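Local coordinates for protein phospholipase C-beta (PLC-beta) (Sepia officinalis, PDB 3QR0) that belongs to the phospholipase C-beta family of multidomain proteins, with a PH domain, EF-hand-like helices, a TIM-type barrel carrying a calcium ion, and a C2 domain, at residues E196-P201 against F218-L223; Y670-M675 against K686-I691; D715-R720 against M736-I741. All coordinates share one frame; numbering follows the deposited sequence.

Overall arrangement
Contact 1 comes first along the chain and joins helix 185-198 to helix 215-225 in the EF-hand-like region, whereas contacts 2 and 3 follow in series within the C2 domain. The centre of contact 1 lies about 34 Å from that of contact 2 and about 38 Å from that of contact 3. Contacts 2 and 3, their centres about 17 Å apart, belong to one antiparallel sheet, ordered 686-688, 669-676, 718-725, 730-737. They pair its two outermost strands with the inner ones; the inner strands are neighbours, joined among other places where R720 N lies 2.8 Å from E674 O, probably hydrogen-bonded. One sheet of the C2 sandwich is thus held at both margins.

Contact 1: E196-P201 against F218-L223; sequences EKIGWP and FFKFYL
Apolar contacts of I198 and W200 with one turn of helix 215-225 carry this interface. I198 reaches across with its longer branch: CG1 stands anti to the carbonyl carbon (chi1 -68°), and CD1 comes to rest on the backbone of K220, 3.2 Å from K220 O. The same methyl lies 3.5 Å from K220 CG, and the extended lysine chain runs on past it. Further back, I198 CG1 sits 4.3 Å from F221 CB, near the closest approach of the two backbones.

The two helices belong to the EF-hand-like region of the phospholipase C-beta family. Helix 185-198 ends in a Schellman motif, in which G199 takes a positive phi of 101° and its N bonds back to E196 O at 3.0 Å. This reversal turns the chain so that W200, just beyond the helix, also faces helix 215-225.

Aromatic packing makes up the second group of contacts. I198 CG2 covers one face of the W200 indole from within the same segment. The far corner of that ring, CH2, lies 3.9 Å from F218 N and meets the edge of the F218 ring at CD1, 4.3 Å away, while CZ3 touches F221 CB. F213 stacks on W200, and W155 of helix 151-165 stacks on F218, continuing the aromatic cluster into the neighbouring helix.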
loop_
_atom_site.group_PDB
_atom_site.type_symbol
_atom_site.label_atom_id
_atom_site.label_comp_id
_atom_site.label_asym_id
_atom_site.label_seq_id
_atom_site.Cartn_x
_atom_site.Cartn_y
_atom_site.Cartn_z
ATOM N N GLU A 196 -13.650 16.979 31.913
ATOM C CA GLU A 196 -14.449 17.698 32.903
ATOM C C GLU A 196 -15.830 18.047 32.350
ATOM O O GLU A 196 -16.839 17.813 33.007
ATOM C CB GLU A 196 -13.720 18.969 33.350
ATOM C CG GLU A 196 -14.229 19.564 34.652
ATOM C CD GLU A 196 -13.397 20.750 35.113
ATOM O OE1 GLU A 196 -12.744 21.397 34.261
ATOM O OE2 GLU A 196 -13.392 21.038 36.330
ATOM N N LYS A 197 -15.865 18.588 31.134
ATOM C CA LYS A 197 -17.121 18.975 30.480
ATOM C C LYS A 197 -18.097 17.805 30.321
ATOM O O LYS A 197 -19.311 17.989 30.404
ATOM C CB LYS A 197 -16.828 19.591 29.108
ATOM C CG LYS A 197 -18.047 20.157 28.400
ATOM C CD LYS A 197 -17.639 21.045 27.235
ATOM C CE LYS A 197 -18.837 21.765 26.633
ATOM N NZ LYS A 197 -18.420 22.746 25.592
ATOM N N ILE A 198 -17.556 16.610 30.098
ATOM C CA ILE A 198 -18.361 15.395 29.926
ATOM C C ILE A 198 -18.916 14.863 31.252
ATOM O O ILE A 198 -19.922 14.147 31.262
ATOM C CB ILE A 198 -17.531 14.282 29.225
ATOM C CG1 ILE A 198 -17.236 14.676 27.776
ATOM C CG2 ILE A 198 -18.250 12.937 29.264
ATOM C CD1 ILE A 198 -18.470 14.939 26.949
ATOM N N GLY A 199 -18.266 15.217 32.359
ATOM C CA GLY A 199 -18.666 14.751 33.685
ATOM C C GLY A 199 -17.818 13.601 34.206
ATOM O O GLY A 199 -18.212 12.922 35.155
ATOM N N TRP A 200 -16.657 13.383 33.587
ATOM C CA TRP A 200 -15.701 12.375 34.045
ATOM C C TRP A 200 -14.610 13.016 34.892
ATOM O O TRP A 200 -14.326 14.206 34.732
ATOM C CB TRP A 200 -15.022 11.679 32.861
ATOM C CG TRP A 200 -15.847 10.655 32.143
ATOM C CD1 TRP A 200 -16.957 10.006 32.606
ATOM C CD2 TRP A 200 -15.583 10.121 30.843
ATOM N NE1 TRP A 200 -17.413 9.120 31.662
ATOM C CE2 TRP A 200 -16.585 9.169 30.571
ATOM C CE3 TRP A 200 -14.599 10.364 29.876
ATOM C CZ2 TRP A 200 -16.636 8.458 29.368
ATOM C CZ3 TRP A 200 -14.649 9.660 28.681
ATOM C CH2 TRP A 200 -15.662 8.718 28.438
ATOM N N PRO A 201 -13.985 12.227 35.789
ATOM C CA PRO A 201 -12.790 12.669 36.505
ATOM C C PRO A 201 -11.687 13.103 35.545
ATOM O O PRO A 201 -11.412 12.402 34.569
ATOM C CB PRO A 201 -12.360 11.415 37.274
ATOM C CG PRO A 201 -13.608 10.657 37.482
ATOM C CD PRO A 201 -14.461 10.918 36.277
ATOM N N PHE A 218 -17.625 8.255 25.098
ATOM C CA PHE A 218 -16.296 8.511 24.531
ATOM C C PHE A 218 -16.387 9.364 23.256
ATOM O O PHE A 218 -15.512 10.193 23.009
ATOM C CB PHE A 218 -15.541 7.200 24.256
ATOM C CG PHE A 218 -14.062 7.389 23.994
ATOM C CD1 PHE A 218 -13.243 7.984 24.947
ATOM C CD2 PHE A 218 -13.491 6.960 22.805
ATOM C CE1 PHE A 218 -11.877 8.157 24.713
ATOM C CE2 PHE A 218 -12.122 7.126 22.565
ATOM C CZ PHE A 218 -11.319 7.727 23.517
ATOM N N PHE A 219 -17.438 9.177 22.456
ATOM C CA PHE A 219 -17.659 10.053 21.299
ATOM C C PHE A 219 -18.035 11.469 21.736
ATOM O O PHE A 219 -17.615 12.440 21.115
ATOM C CB PHE A 219 -18.722 9.504 20.344
ATOM C CG PHE A 219 -18.852 10.309 19.078
ATOM C CD1 PHE A 219 -17.876 10.233 18.093
ATOM C CD2 PHE A 219 -19.929 11.173 18.891
ATOM C CE1 PHE A 219 -17.978 10.986 16.923
ATOM C CE2 PHE A 219 -20.037 11.936 17.718
ATOM C CZ PHE A 219 -19.059 11.839 16.739
ATOM N N LYS A 220 -18.817 11.585 22.806
ATOM C CA LYS A 220 -19.137 12.897 23.383
ATOM C C LYS A 220 -17.849 13.606 23.859
ATOM O O LYS A 220 -17.754 14.829 23.826
ATOM C CB LYS A 220 -20.148 12.753 24.534
ATOM C CG LYS A 220 -21.013 13.989 24.766
ATOM C CD LYS A 220 -22.009 13.794 25.917
ATOM C CE LYS A 220 -22.576 15.133 26.381
ATOM N NZ LYS A 220 -23.518 15.003 27.536
ATOM N N PHE A 221 -16.856 12.825 24.286
ATOM C CA PHE A 221 -15.531 13.362 24.617
ATOM C C PHE A 221 -14.848 13.945 23.373
ATOM O O PHE A 221 -14.280 15.033 23.437
ATOM C CB PHE A 221 -14.673 12.278 25.289
ATOM C CG PHE A 221 -13.202 12.604 25.372
ATOM C CD1 PHE A 221 -12.756 13.707 26.081
ATOM C CD2 PHE A 221 -12.262 11.771 24.780
ATOM C CE1 PHE A 221 -11.397 13.991 26.174
ATOM C CE2 PHE A 221 -10.906 12.047 24.867
ATOM C CZ PHE A 221 -10.472 13.159 25.565
ATOM N N TYR A 222 -14.921 13.229 22.250
ATOM C CA TYR A 222 -14.446 13.748 20.959
ATOM C C TYR A 222 -15.102 15.095 20.641
ATOM O O TYR A 222 -14.418 16.047 20.270
ATOM C CB TYR A 222 -14.732 12.754 19.819
ATOM C CG TYR A 222 -14.247 13.206 18.451
ATOM C CD1 TYR A 222 -13.045 12.746 17.931
ATOM C CD2 TYR A 222 -15.001 14.086 17.674
ATOM C CE1 TYR A 222 -12.598 13.157 16.678
ATOM C CE2 TYR A 222 -14.562 14.506 16.424
ATOM C CZ TYR A 222 -13.357 14.037 15.930
ATOM O OH TYR A 222 -12.908 14.445 14.697
ATOM N N LEU A 223 -16.425 15.161 20.793
ATOM C CA LEU A 223 -17.175 16.396 20.537
ATOM C C LEU A 223 -16.709 17.536 21.444
ATOM O O LEU A 223 -16.600 18.678 21.000
ATOM C CB LEU A 223 -18.681 16.173 20.724
ATOM C CG LEU A 223 -19.370 15.168 19.796
ATOM C CD1 LEU A 223 -20.857 15.043 20.149
ATOM C CD2 LEU A 223 -19.191 15.571 18.346
#

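Contact 2: Y670-M675 against K686-I691; sequences YVEVEM and KFKTKI
Y670 holds its ring between its own backbone N and carbonyl carbon (chi1 61°), and K688 sends an extended chain from a CG anti to its N (chi1 178°), which brings the lysine over the tyrosine face. K688 CE sits above the ring centre, 3.6 Å from the centroid, as a CH-pi contact. The ammonium NZ follows at 4.1 Å from the same centroid, 16° off the ring normal, a cation-pi interaction. I691 CG1 approaches Y670 CD2 at 4.0 Å, its side chain running alongside the tyrosine in the same direction.

T689 OG1 accepts a hydrogen bond from V671 N at 2.8 Å and donates one to K690 O. T689 N in turn bonds V671 O, also at 2.8 Å, so one residue grips both polar backbone atoms of V671. Further along, E672 and K688 form a non-hydrogen-bonded antiparallel pair, whereas V673 N reaches F687 O only weakly, at 3.3 Å. A water bridges V673 O and K686 N where the strands diverge.

Here the marginal strand 686-688 joins strand 669-676 of the C2 domain; V671 and V673 pack against strand 650-660 of the other sheet. The threonine hydroxyl stands in for a backbone carbonyl, carrying the pairing on past the short, weakly bonded strand 686-688, while the tyrosine face probably helps to stabilise the lysine charge.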
loop_
_atom_site.group_PDB
_atom_site.type_symbol
_atom_site.label_atom_id
_atom_site.label_comp_id
_atom_site.label_asym_id
_atom_site.label_seq_id
_atom_site.Cartn_x
_atom_site.Cartn_y
_atom_site.Cartn_z
ATOM N N TYR A 670 0.928 22.136 6.754
ATOM C CA TYR A 670 0.206 22.486 5.543
ATOM C C TYR A 670 -0.130 21.223 4.756
ATOM O O TYR A 670 0.396 20.139 5.031
ATOM C CB TYR A 670 1.000 23.486 4.683
ATOM C CG TYR A 670 2.348 22.999 4.189
ATOM C CD1 TYR A 670 2.447 22.185 3.062
ATOM C CD2 TYR A 670 3.526 23.374 4.829
ATOM C CE1 TYR A 670 3.681 21.743 2.596
ATOM C CE2 TYR A 670 4.770 22.940 4.366
ATOM C CZ TYR A 670 4.839 22.125 3.250
ATOM O OH TYR A 670 6.060 21.677 2.790
ATOM N N VAL A 671 -1.017 21.381 3.784
ATOM C CA VAL A 671 -1.494 20.274 2.973
ATOM C C VAL A 671 -1.308 20.605 1.502
ATOM O O VAL A 671 -1.530 21.744 1.075
ATOM C CB VAL A 671 -2.973 19.968 3.258
ATOM C CG1 VAL A 671 -3.444 18.744 2.446
ATOM C CG2 VAL A 671 -3.184 19.750 4.757
ATOM N N GLU A 672 -0.860 19.609 0.746
ATOM C CA GLU A 672 -0.694 19.717 -0.694
ATOM C C GLU A 672 -1.559 18.673 -1.403
ATOM O O GLU A 672 -1.853 17.615 -0.849
ATOM C CB GLU A 672 0.766 19.488 -1.064
ATOM C CG GLU A 672 1.703 20.597 -0.664
ATOM C CD GLU A 672 3.146 20.229 -0.929
ATOM O OE1 GLU A 672 3.706 19.450 -0.131
ATOM O OE2 GLU A 672 3.711 20.703 -1.940
ATOM N N VAL A 673 -1.963 18.978 -2.630
ATOM C CA VAL A 673 -2.751 18.053 -3.433
ATOM C C VAL A 673 -2.142 17.960 -4.826
ATOM O O VAL A 673 -1.951 18.977 -5.498
ATOM C CB VAL A 673 -4.228 18.488 -3.533
ATOM C CG1 VAL A 673 -5.026 17.476 -4.351
ATOM C CG2 VAL A 673 -4.834 18.632 -2.136
ATOM N N GLU A 674 -1.814 16.741 -5.234
ATOM C CA GLU A 674 -1.186 16.492 -6.529
ATOM C C GLU A 674 -1.998 15.482 -7.329
ATOM O O GLU A 674 -2.825 14.748 -6.770
ATOM C CB GLU A 674 0.258 16.002 -6.334
ATOM C CG GLU A 674 1.180 17.100 -5.808
ATOM C CD GLU A 674 2.667 16.789 -5.914
ATOM O OE1 GLU A 674 3.048 15.640 -6.230
ATOM O OE2 GLU A 674 3.463 17.730 -5.688
ATOM N N MET A 675 -1.772 15.466 -8.640
ATOM C CA MET A 675 -2.379 14.474 -9.519
ATOM C C MET A 675 -1.310 13.859 -10.416
ATOM O O MET A 675 -0.431 14.569 -10.920
ATOM C CB MET A 675 -3.497 15.102 -10.361
ATOM C CG MET A 675 -4.219 14.125 -11.282
ATOM S SD MET A 675 -5.766 14.748 -11.987
ATOM C CE MET A 675 -6.677 15.191 -10.504
ATOM N N LYS A 686 1.799 22.561 -7.326
ATOM C CA LYS A 686 0.897 23.649 -7.717
ATOM C C LYS A 686 0.005 24.103 -6.558
ATOM O O LYS A 686 -0.209 25.299 -6.386
ATOM C CB LYS A 686 0.027 23.219 -8.901
ATOM C CG LYS A 686 -0.892 24.315 -9.442
ATOM C CD LYS A 686 -1.741 23.810 -10.610
ATOM C CE LYS A 686 -2.550 24.940 -11.241
ATOM N NZ LYS A 686 -3.108 24.547 -12.570
ATOM N N PHE A 687 -0.501 23.145 -5.779
ATOM C CA PHE A 687 -1.512 23.403 -4.759
ATOM C C PHE A 687 -1.006 23.154 -3.339
ATOM O O PHE A 687 -0.645 22.033 -2.985
ATOM C CB PHE A 687 -2.729 22.515 -4.999
ATOM C CG PHE A 687 -3.460 22.808 -6.274
ATOM C CD1 PHE A 687 -3.696 21.804 -7.200
ATOM C CD2 PHE A 687 -3.934 24.087 -6.545
ATOM C CE1 PHE A 687 -4.392 22.070 -8.376
ATOM C CE2 PHE A 687 -4.622 24.356 -7.720
ATOM C CZ PHE A 687 -4.848 23.348 -8.634
ATOM N N LYS A 688 -1.012 24.203 -2.525
ATOM C CA LYS A 688 -0.541 24.133 -1.149
ATOM C C LYS A 688 -1.410 25.032 -0.275
ATOM O O LYS A 688 -1.649 26.178 -0.633
ATOM C CB LYS A 688 0.916 24.592 -1.092
ATOM C CG LYS A 688 1.537 24.606 0.296
ATOM C CD LYS A 688 3.000 25.018 0.220
ATOM C CE LYS A 688 3.520 25.490 1.557
ATOM N NZ LYS A 688 4.983 25.764 1.494
ATOM N N THR A 689 -1.870 24.520 0.865
ATOM C CA THR A 689 -2.682 25.313 1.787
ATOM C C THR A 689 -1.831 26.322 2.533
ATOM O O THR A 689 -0.606 26.246 2.517
ATOM C CB THR A 689 -3.375 24.445 2.865
ATOM O OG1 THR A 689 -2.383 23.819 3.694
ATOM C CG2 THR A 689 -4.265 23.385 2.225
ATOM N N LYS A 690 -2.500 27.250 3.201
ATOM C CA LYS A 690 -1.866 28.068 4.213
ATOM C C LYS A 690 -1.319 27.185 5.338
ATOM O O LYS A 690 -1.735 26.036 5.509
ATOM C CB LYS A 690 -2.860 29.088 4.789
ATOM C CG LYS A 690 -4.037 28.480 5.573
ATOM C CD LYS A 690 -4.956 29.566 6.150
ATOM C CE LYS A 690 -5.801 30.250 5.080
ATOM N NZ LYS A 690 -6.695 29.296 4.363
ATOM N N ILE A 691 -0.398 27.743 6.112
ATOM C CA ILE A 691 0.141 27.066 7.279
ATOM C C ILE A 691 -0.723 27.370 8.497
ATOM O O ILE A 691 -1.033 28.526 8.771
ATOM C CB ILE A 691 1.585 27.504 7.567
ATOM C CG1 ILE A 691 2.533 26.905 6.522
ATOM C CG2 ILE A 691 2.002 27.079 8.979
ATOM C CD1 ILE A 691 3.866 27.619 6.423
HETATM O O HOH W 1 0.289 20.420 -6.316
#

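Contact 3: D715-R720 against M736-I741; sequences DLAVVR and MPLDGI
V719 projects its CG1 branch into the group formed by M736, L738 and I741, and most of the side-chain contact gathers round this methyl. CG1 lies between the backbone N and the carbonyl carbon (chi1 64°), with M736 CB at 3.7 Å on the paired strand and L738 CD2 nearby. I741 brings its CD1 to 3.7 Å from V719 CG1, its side chain crossing the valine's at about a right angle. M736, bent at chi3, turns its CE back to the same methyl. L738 spreads its two branches over residues two apart in the chain: CD2 meets V719, while CD1 reaches A717 CB at 3.9 Å.

V718 is directed to the other face of the sheet, where its CG1 lies 4.1 Å from P737 CB and the side chains meet at a slant. V718 with P737 is a non-hydrogen-bonded antiparallel pair and V719 with M736 a hydrogen-bonded one, in the hairpin of strands 718-725 and 730-737 at the margin of a C2-domain sheet. M736 N bonds V719 O at 2.8 Å, V719 N answers to M736 O, and L738 N reaches A717 O almost straight, at 178°. A type II turn from L738 to I741, with G740 at positive phi, brings I741 back to V719.

Beyond the strands, D715 OD1 stands 4.0 Å from D739 OD2, the carboxylate planes 47° apart. Two like charges at this spacing would probably disfavour each other, although D739 has a weak, long ion pair with R318; attraction between the segments probably comes mainly from the backbone bonds and the apolar cluster round V719, with a water between D739 N and A717 O near the acidic end.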
loop_
_atom_site.group_PDB
_atom_site.type_symbol
_atom_site.label_atom_id
_atom_site.label_comp_id
_atom_site.label_asym_id
_atom_site.label_seq_id
_atom_site.Cartn_x
_atom_site.Cartn_y
_atom_site.Cartn_z
ATOM N N ASP A 715 -9.259 7.317 -15.559
ATOM C CA ASP A 715 -8.952 5.950 -15.114
ATOM C C ASP A 715 -7.457 5.621 -15.074
ATOM O O ASP A 715 -7.078 4.608 -14.495
ATOM C CB ASP A 715 -9.709 4.910 -15.950
ATOM C CG ASP A 715 -11.209 4.881 -15.638
ATOM O OD1 ASP A 715 -11.632 5.447 -14.594
ATOM O OD2 ASP A 715 -11.964 4.294 -16.446
ATOM N N LEU A 716 -6.615 6.467 -15.668
ATOM C CA LEU A 716 -5.158 6.339 -15.531
ATOM C C LEU A 716 -4.581 7.235 -14.419
ATOM O O LEU A 716 -3.372 7.222 -14.174
ATOM C CB LEU A 716 -4.462 6.666 -16.860
ATOM C CG LEU A 716 -4.578 5.633 -17.989
ATOM C CD1 LEU A 716 -3.917 6.172 -19.247
ATOM C CD2 LEU A 716 -3.954 4.294 -17.597
ATOM N N ALA A 717 -5.441 7.985 -13.733
ATOM C CA ALA A 717 -4.993 9.025 -12.816
ATOM C C ALA A 717 -5.314 8.729 -11.360
ATOM O O ALA A 717 -6.274 8.016 -11.045
ATOM C CB ALA A 717 -5.603 10.364 -13.213
ATOM N N VAL A 718 -4.505 9.307 -10.477
ATOM C CA VAL A 718 -4.790 9.331 -9.055
ATOM C C VAL A 718 -4.649 10.753 -8.540
ATOM O O VAL A 718 -3.855 11.539 -9.071
ATOM C CB VAL A 718 -3.848 8.396 -8.274
ATOM C CG1 VAL A 718 -3.932 6.990 -8.832
ATOM C CG2 VAL A 718 -2.399 8.909 -8.308
ATOM N N VAL A 719 -5.440 11.085 -7.527
ATOM C CA VAL A 719 -5.270 12.318 -6.780
ATOM C C VAL A 719 -4.651 11.949 -5.441
ATOM O O VAL A 719 -4.926 10.867 -4.889
ATOM C CB VAL A 719 -6.608 13.096 -6.622
ATOM C CG1 VAL A 719 -7.623 12.305 -5.792
ATOM C CG2 VAL A 719 -6.357 14.465 -6.013
ATOM N N ARG A 720 -3.779 12.822 -4.942
ATOM C CA ARG A 720 -3.014 12.529 -3.748
ATOM C C ARG A 720 -2.991 13.717 -2.804
ATOM O O ARG A 720 -2.660 14.830 -3.215
ATOM C CB ARG A 720 -1.581 12.160 -4.124
ATOM C CG ARG A 720 -0.747 11.716 -2.951
ATOM C CD ARG A 720 0.595 11.201 -3.400
ATOM N NE ARG A 720 1.467 10.941 -2.260
ATOM C CZ ARG A 720 2.719 11.371 -2.130
ATOM N NH1 ARG A 720 3.303 12.110 -3.070
ATOM N NH2 ARG A 720 3.395 11.061 -1.037
ATOM N N MET A 736 -5.820 8.440 -3.870
ATOM C CA MET A 736 -7.194 8.135 -4.234
ATOM C C MET A 736 -7.302 8.025 -5.759
ATOM O O MET A 736 -7.342 9.036 -6.450
ATOM C CB MET A 736 -8.122 9.235 -3.719
ATOM C CG MET A 736 -8.239 9.280 -2.199
ATOM S SD MET A 736 -9.169 10.717 -1.629
ATOM C CE MET A 736 -7.961 12.011 -1.890
ATOM N N PRO A 737 -7.324 6.792 -6.292
ATOM C CA PRO A 737 -7.506 6.623 -7.738
ATOM C C PRO A 737 -8.840 7.210 -8.183
ATOM O O PRO A 737 -9.831 7.066 -7.469
ATOM C CB PRO A 737 -7.495 5.101 -7.912
ATOM C CG PRO A 737 -6.769 4.590 -6.716
ATOM C CD PRO A 737 -7.177 5.495 -5.611
ATOM N N LEU A 738 -8.866 7.878 -9.335
ATOM C CA LEU A 738 -10.093 8.525 -9.813
ATOM C C LEU A 738 -11.119 7.504 -10.292
ATOM O O LEU A 738 -12.309 7.802 -10.333
ATOM C CB LEU A 738 -9.810 9.529 -10.929
ATOM C CG LEU A 738 -8.838 10.675 -10.645
ATOM C CD1 LEU A 738 -8.983 11.736 -11.732
ATOM C CD2 LEU A 738 -9.045 11.278 -9.258
ATOM N N ASP A 739 -10.649 6.315 -10.666
ATOM C CA ASP A 739 -11.531 5.175 -10.908
ATOM C C ASP A 739 -12.165 4.788 -9.567
ATOM O O ASP A 739 -11.509 4.209 -8.709
ATOM C CB ASP A 739 -10.729 4.005 -11.501
ATOM C CG ASP A 739 -11.584 2.774 -11.802
ATOM O OD1 ASP A 739 -10.988 1.694 -12.037
ATOM O OD2 ASP A 739 -12.833 2.867 -11.808
ATOM N N GLY A 740 -13.430 5.148 -9.385
ATOM C CA GLY A 740 -14.163 4.810 -8.164
ATOM C C GLY A 740 -14.071 5.818 -7.028
ATOM O O GLY A 740 -14.607 5.569 -5.948
ATOM N N ILE A 741 -13.416 6.958 -7.250
ATOM C CA ILE A 741 -13.336 7.982 -6.208
ATOM C C ILE A 741 -14.748 8.407 -5.776
ATOM O O ILE A 741 -15.667 8.498 -6.598
ATOM C CB ILE A 741 -12.497 9.223 -6.635
ATOM C CG1 ILE A 741 -12.165 10.088 -5.407
ATOM C CG2 ILE A 741 -13.222 10.033 -7.706
ATOM C CD1 ILE A 741 -11.154 11.180 -5.674
HETATM O O HOH W 2 -7.783 5.816 -11.552
#